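Local coordinates for programmed cell death 6-interacting protein (Homo sapiens, PDB 5WA1), which acts in endosomal sorting, membrane repair and cytokinesis, this chain being its Bro1 domain, whose C-terminal part takes part in binding CHMP4 proteins of ESCRT-III, at residues R91-I96 with V364-S369; C97-K102 with D374-M379. All blocks are in the same frame, centred on the assembly; numbering follows the deposited sequence.

How the contacts relate
Both contacts lay the C-terminal tail of the Bro1 domain against one helix and what follows it. Residues 91-96 of contact 1 belong to helix 83-97; in contact 2 Cys97 ends that helix, and 98-102 lead into the loop toward strand 114-117. The tail proceeds from contact 1 to contact 2 as the helix does, although 364-369 locally runs counter to it. The centres of the contacts are about 12 Å apart. Gln95 joins them, its OE1 accepting from the backbone N of Leu375, while Val366 packs on Cys97. Both tail segments fall within the region that interacts with CHMP4A, CHMP4B and CHMP4C, although these contacts are internal to the domain.

Contact 1 (R91-I96 with V364-S369); sequences RYYDQI and VNVPIS
Asp94 carries the polar half of this contact, offering both carboxylate oxygens to the loop at Ile368 and Ser369. The backbone N of Ile368 gives a hydrogen bond of 2.9 Å to Asp94 OD1 on its syn lone pair, with an N-H...O angle of 166°. Asp94 OD2 takes two more: the backbone N of Ser369 reaches it at 2.8 Å from the syn side, and Ser369 OG, also at 2.8 Å, from the anti side. Both donors of Ser369 lie out of the carboxylate plane, on the same face. The serine hydroxyl can curl back to the acceptor of its own N-H because OG sits between the backbone N and the carbonyl carbon (chi1 78°). Aspartate suits the place: its short side chain leaves the helix with two acceptors side by side, matching consecutive N-H groups.

Carbon contacts frame the carboxylate. Pro367, which follows a cis peptide bond, brings CB to 3.4 Å from Asp94 OD2, and CG1 of Val366 comes to 3.6 Å from Asp94 OD1.

The apolar half belongs to Tyr93, one residue earlier on helix 83-97. With CG anti to the backbone N (chi1 -179°), its ring reaches the side chains of Val366 and Ile368, whose methyls meet it obliquely. The side chain of Ile368 crosses that of Tyr93 at about a right angle and sets CD1 3.6 Å from Tyr93 CD2; CG2 of Val366 lies 3.9 Å from Tyr93 CE2. Branched aliphatic residues suit this place because their methyls can pack against the ring. Leu145 of helix 137-157 also packs on Tyr93, and Phe372 touches both Asp94 and Pro367.

Three hydrogen bonds to a buried aspartate would probably stabilise its charged form, and together they fix the carboxylate's rotation and hold the irregular tail against the helix.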
loop_
_atom_site.group_PDB
_atom_site.type_symbol
_atom_site.label_atom_id
_atom_site.label_comp_id
_atom_site.label_asym_id
_atom_site.label_seq_id
_atom_site.Cartn_x
_atom_site.Cartn_y
_atom_site.Cartn_z
ATOM N N ARG A 91 8.039 -12.638 10.268
ATOM C CA ARG A 91 8.298 -13.578 11.350
ATOM C C ARG A 91 8.548 -12.848 12.663
ATOM O O ARG A 91 8.045 -13.259 13.717
ATOM C CB ARG A 91 9.487 -14.472 10.997
ATOM C CG ARG A 91 9.829 -15.472 12.096
ATOM C CD ARG A 91 11.185 -16.132 11.881
ATOM N NE ARG A 91 11.627 -16.833 13.086
ATOM C CZ ARG A 91 12.839 -17.351 13.255
ATOM N NH1 ARG A 91 13.747 -17.258 12.291
ATOM N NH2 ARG A 91 13.144 -17.962 14.392
ATOM N N TYR A 92 9.315 -11.756 12.623
ATOM C CA TYR A 92 9.601 -11.037 13.860
ATOM C C TYR A 92 8.344 -10.376 14.419
ATOM O O TYR A 92 8.177 -10.311 15.643
ATOM C CB TYR A 92 10.719 -10.016 13.631
ATOM C CG TYR A 92 11.046 -9.170 14.839
ATOM C CD1 TYR A 92 11.587 -9.744 15.988
ATOM C CD2 TYR A 92 10.808 -7.800 14.840
ATOM C CE1 TYR A 92 11.880 -8.977 17.101
ATOM C CE2 TYR A 92 11.098 -7.021 15.955
ATOM C CZ TYR A 92 11.634 -7.617 17.081
ATOM O OH TYR A 92 11.927 -6.860 18.191
ATOM N N TYR A 93 7.437 -9.909 13.553
ATOM C CA TYR A 93 6.161 -9.393 14.042
ATOM C C TYR A 93 5.340 -10.488 14.709
ATOM O O TYR A 93 4.759 -10.270 15.779
ATOM C CB TYR A 93 5.361 -8.757 12.899
ATOM C CG TYR A 93 4.042 -8.186 13.362
ATOM C CD1 TYR A 93 3.986 -6.961 14.010
ATOM C CD2 TYR A 93 2.851 -8.879 13.163
ATOM C CE1 TYR A 93 2.783 -6.433 14.441
ATOM C CE2 TYR A 93 1.639 -8.355 13.587
ATOM C CZ TYR A 93 1.612 -7.134 14.225
ATOM O OH TYR A 93 0.413 -6.609 14.655
ATOM N N ASP A 94 5.277 -11.672 14.096
ATOM C CA ASP A 94 4.564 -12.786 14.713
ATOM C C ASP A 94 5.153 -13.135 16.074
ATOM O O ASP A 94 4.415 -13.413 17.025
ATOM C CB ASP A 94 4.598 -14.015 13.803
ATOM C CG ASP A 94 3.680 -13.887 12.601
ATOM O OD1 ASP A 94 2.825 -12.976 12.594
ATOM O OD2 ASP A 94 3.810 -14.710 11.670
ATOM N N GLN A 95 6.481 -13.119 16.187
ATOM C CA GLN A 95 7.109 -13.547 17.431
ATOM C C GLN A 95 6.795 -12.579 18.564
ATOM O O GLN A 95 6.459 -13.006 19.674
ATOM C CB GLN A 95 8.616 -13.695 17.231
ATOM C CG GLN A 95 9.302 -14.538 18.301
ATOM C CD GLN A 95 8.687 -15.916 18.439
ATOM O OE1 GLN A 95 9.049 -16.849 17.717
ATOM N NE2 GLN A 95 7.751 -16.053 19.373
ATOM N N ILE A 96 6.860 -11.273 18.294
ATOM C CA ILE A 96 6.589 -10.275 19.326
ATOM C C ILE A 96 5.135 -10.348 19.789
ATOM O O ILE A 96 4.848 -10.278 20.993
ATOM C CB ILE A 96 6.951 -8.872 18.814
ATOM C CG1 ILE A 96 8.437 -8.808 18.446
ATOM C CG2 ILE A 96 6.601 -7.820 19.850
ATOM C CD1 ILE A 96 9.374 -9.024 19.607
ATOM N N VAL A 364 -4.663 -8.227 9.361
ATOM C CA VAL A 364 -3.491 -8.884 9.918
ATOM C C VAL A 364 -3.973 -9.902 10.950
ATOM O O VAL A 364 -4.671 -9.562 11.910
ATOM C CB VAL A 364 -2.482 -7.872 10.492
ATOM C CG1 VAL A 364 -2.326 -6.698 9.549
ATOM C CG2 VAL A 364 -2.832 -7.395 11.882
ATOM N N ASN A 365 -3.675 -11.172 10.692
ATOM C CA ASN A 365 -4.075 -12.276 11.561
ATOM C C ASN A 365 -2.821 -13.097 11.813
ATOM O O ASN A 365 -2.416 -13.894 10.962
ATOM C CB ASN A 365 -5.181 -13.123 10.941
ATOM C CG ASN A 365 -6.474 -12.354 10.761
ATOM O OD1 ASN A 365 -6.966 -11.714 11.693
ATOM N ND2 ASN A 365 -7.033 -12.408 9.553
ATOM N N VAL A 366 -2.197 -12.865 12.960
ATOM C CA VAL A 366 -1.041 -13.632 13.390
ATOM C C VAL A 366 -1.410 -15.110 13.438
ATOM O O VAL A 366 -2.390 -15.480 14.085
ATOM C CB VAL A 366 -0.540 -13.127 14.748
ATOM C CG1 VAL A 366 0.634 -13.966 15.237
ATOM C CG2 VAL A 366 -0.161 -11.657 14.648
ATOM N N PRO A 367 -0.624 -15.963 12.759
ATOM C CA PRO A 367 0.628 -15.632 12.066
ATOM C C PRO A 367 0.471 -15.056 10.655
ATOM O O PRO A 367 -0.262 -15.611 9.829
ATOM C CB PRO A 367 1.345 -16.983 12.007
ATOM C CG PRO A 367 0.229 -17.967 11.887
ATOM C CD PRO A 367 -0.904 -17.412 12.714
ATOM N N ILE A 368 1.163 -13.943 10.382
ATOM C CA ILE A 368 1.209 -13.414 9.019
ATOM C C ILE A 368 2.428 -13.906 8.249
ATOM O O ILE A 368 2.490 -13.722 7.025
ATOM C CB ILE A 368 1.167 -11.868 8.982
ATOM C CG1 ILE A 368 2.368 -11.234 9.696
ATOM C CG2 ILE A 368 -0.136 -11.349 9.575
ATOM C CD1 ILE A 368 2.316 -9.690 9.697
ATOM N N SER A 369 3.391 -14.539 8.916
ATOM C CA SER A 369 4.536 -15.131 8.237
ATOM C C SER A 369 4.274 -16.605 7.935
ATOM O O SER A 369 3.452 -17.262 8.578
ATOM C CB SER A 369 5.804 -14.998 9.084
ATOM O OG SER A 369 5.827 -15.966 10.119
#

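Contact 2 (C97-K102 with D374-M379)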
loop_
_atom_site.group_PDB
_atom_site.type_symbol
_atom_site.label_atom_id
_atom_site.label_comp_id
_atom_site.label_asym_id
_atom_site.label_seq_id
_atom_site.Cartn_x
_atom_site.Cartn_y
_atom_site.Cartn_z
ATOM N N CYS A 97 4.194 -10.482 18.851
ATOM C CA CYS A 97 2.798 -10.619 19.251
ATOM C C CYS A 97 2.595 -11.842 20.141
ATOM O O CYS A 97 1.850 -11.785 21.126
ATOM C CB CYS A 97 1.902 -10.686 18.017
ATOM S SG CYS A 97 1.958 -9.180 17.026
ATOM N N SER A 98 3.281 -12.946 19.835
ATOM C CA SER A 98 3.139 -14.191 20.585
ATOM C C SER A 98 3.813 -14.154 21.951
ATOM O O SER A 98 3.727 -15.140 22.689
ATOM C CB SER A 98 3.712 -15.357 19.774
ATOM O OG SER A 98 2.881 -15.682 18.679
ATOM N N ILE A 99 4.468 -13.051 22.308
ATOM C CA ILE A 99 5.248 -12.977 23.526
ATOM C C ILE A 99 4.634 -12.040 24.560
ATOM O O ILE A 99 4.805 -12.269 25.764
ATOM C CB ILE A 99 6.695 -12.559 23.187
ATOM C CG1 ILE A 99 7.458 -13.770 22.655
ATOM C CG2 ILE A 99 7.415 -11.941 24.376
ATOM C CD1 ILE A 99 8.776 -13.428 22.036
ATOM N N GLU A 100 3.895 -11.016 24.127
ATOM C CA GLU A 100 3.208 -10.116 25.051
ATOM C C GLU A 100 2.461 -10.834 26.170
ATOM O O GLU A 100 2.581 -10.409 27.328
ATOM C CB GLU A 100 2.265 -9.203 24.253
ATOM C CG GLU A 100 1.365 -8.338 25.116
ATOM C CD GLU A 100 0.451 -7.450 24.296
ATOM O OE1 GLU A 100 0.509 -7.524 23.048
ATOM O OE2 GLU A 100 -0.324 -6.679 24.902
ATOM N N PRO A 101 1.695 -11.906 25.919
ATOM C CA PRO A 101 1.068 -12.606 27.050
ATOM C C PRO A 101 2.050 -13.401 27.891
ATOM O O PRO A 101 1.869 -13.489 29.113
ATOM C CB PRO A 101 0.038 -13.526 26.373
ATOM C CG PRO A 101 -0.133 -12.980 24.993
ATOM C CD PRO A 101 1.199 -12.420 24.631
ATOM N N LYS A 102 3.088 -13.980 27.281
ATOM C CA LYS A 102 3.964 -14.899 28.006
ATOM C C LYS A 102 4.833 -14.183 29.034
ATOM O O LYS A 102 5.227 -14.793 30.036
ATOM C CB LYS A 102 4.847 -15.678 27.027
ATOM C CG LYS A 102 4.218 -16.945 26.449
ATOM C CD LYS A 102 3.081 -16.639 25.481
ATOM C CE LYS A 102 2.618 -17.893 24.756
ATOM N NZ LYS A 102 2.250 -18.983 25.703
ATOM N N ASP A 374 6.388 -20.403 17.080
ATOM C CA ASP A 374 6.697 -19.581 18.247
ATOM C C ASP A 374 7.887 -20.167 18.997
ATOM O O ASP A 374 7.914 -21.359 19.309
ATOM C CB ASP A 374 5.475 -19.475 19.168
ATOM C CG ASP A 374 5.751 -18.679 20.454
ATOM O OD1 ASP A 374 6.756 -17.938 20.521
ATOM O OD2 ASP A 374 4.945 -18.787 21.406
ATOM N N LEU A 375 8.878 -19.317 19.277
ATOM C CA LEU A 375 10.059 -19.743 20.012
ATOM C C LEU A 375 9.764 -20.006 21.484
ATOM O O LEU A 375 10.568 -20.658 22.157
ATOM C CB LEU A 375 11.159 -18.689 19.884
ATOM C CG LEU A 375 11.897 -18.606 18.549
ATOM C CD1 LEU A 375 12.678 -17.302 18.463
ATOM C CD2 LEU A 375 12.823 -19.795 18.374
ATOM N N PHE A 376 8.640 -19.513 21.996
ATOM C CA PHE A 376 8.236 -19.705 23.383
ATOM C C PHE A 376 6.897 -20.427 23.458
ATOM O O PHE A 376 6.059 -20.138 24.315
ATOM C CB PHE A 376 8.169 -18.367 24.116
ATOM C CG PHE A 376 9.464 -17.607 24.114
ATOM C CD1 PHE A 376 9.756 -16.711 23.101
ATOM C CD2 PHE A 376 10.388 -17.786 25.130
ATOM C CE1 PHE A 376 10.947 -16.009 23.097
ATOM C CE2 PHE A 376 11.582 -17.087 25.134
ATOM C CZ PHE A 376 11.861 -16.196 24.115
ATOM N N GLU A 377 6.685 -21.383 22.550
ATOM C CA GLU A 377 5.389 -22.050 22.461
ATOM C C GLU A 377 5.149 -22.972 23.649
ATOM O O GLU A 377 4.014 -23.095 24.123
ATOM C CB GLU A 377 5.293 -22.833 21.153
ATOM C CG GLU A 377 3.941 -23.485 20.929
ATOM C CD GLU A 377 3.879 -24.273 19.638
ATOM O OE1 GLU A 377 4.914 -24.364 18.947
ATOM O OE2 GLU A 377 2.795 -24.802 19.315
ATOM N N LYS A 378 6.198 -23.633 24.138
ATOM C CA LYS A 378 6.095 -24.491 25.318
ATOM C C LYS A 378 6.285 -23.664 26.591
ATOM O O LYS A 378 7.192 -23.893 27.390
ATOM C CB LYS A 378 7.112 -25.623 25.240
ATOM C CG LYS A 378 6.951 -26.554 24.057
ATOM C CD LYS A 378 7.976 -27.667 24.140
ATOM C CE LYS A 378 7.900 -28.610 22.956
ATOM N NZ LYS A 378 8.873 -29.730 23.114
ATOM N N MET A 379 5.403 -22.687 26.768
ATOM C CA MET A 379 5.513 -21.772 27.896
ATOM C C MET A 379 4.159 -21.180 28.278
ATOM O O MET A 379 3.411 -21.776 29.057
ATOM C CB MET A 379 6.509 -20.659 27.568
ATOM C CG MET A 379 6.801 -19.714 28.714
ATOM S SD MET A 379 8.225 -18.668 28.362
ATOM C CE MET A 379 8.097 -17.475 29.690
#
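The ring of Phe376 is met obliquely by Ile99, whose CD1 lies 3.5 Å from Phe376 CE1 and 3.6 Å from Phe376 CD1. The isoleucine reaches it with its longer branch, CG1 standing beside the backbone N (chi1 -79°). Phe103 makes an edge-to-face pair with the same ring, a flat apolar group well suited to this buried spot.

The other flat group, the carboxylate of Asp374, lies against Ser98 CB, 4.0 Å from Asp374 CG. Its OD1 accepts from the backbone N of Phe376 at 2.9 Å with an N-H...O angle of 171°, closing an Asx turn, a role for which aspartate's short side chain is apt. That donor stands above the carboxylate plane, 74° out of it. Gln95 NE2 also lies close to OD1, probably as a donor, though the modelled approach is doubtfully short.

Two kinks in the chain of Lys102 bring CE to 4.1 Å from Phe376 O and its amine end up to the tail. Its NZ stays 5.1 Å from Asp374 OD2, so any attraction between the opposite charges acts without direct contact. Met379, extended beyond CG, brings its methyl CE to 3.9 Å from Lys102 O.

Helix 56-75 supports the apolar layer, where Leu67 touches Ile99 and Ala63 touches Phe376, while Leu42 and Ile46 of helix 39-49 meet Phe376 and Met379. The end of the tail thus joins these two helices to the loop between helix 83-97 and strand 114-117.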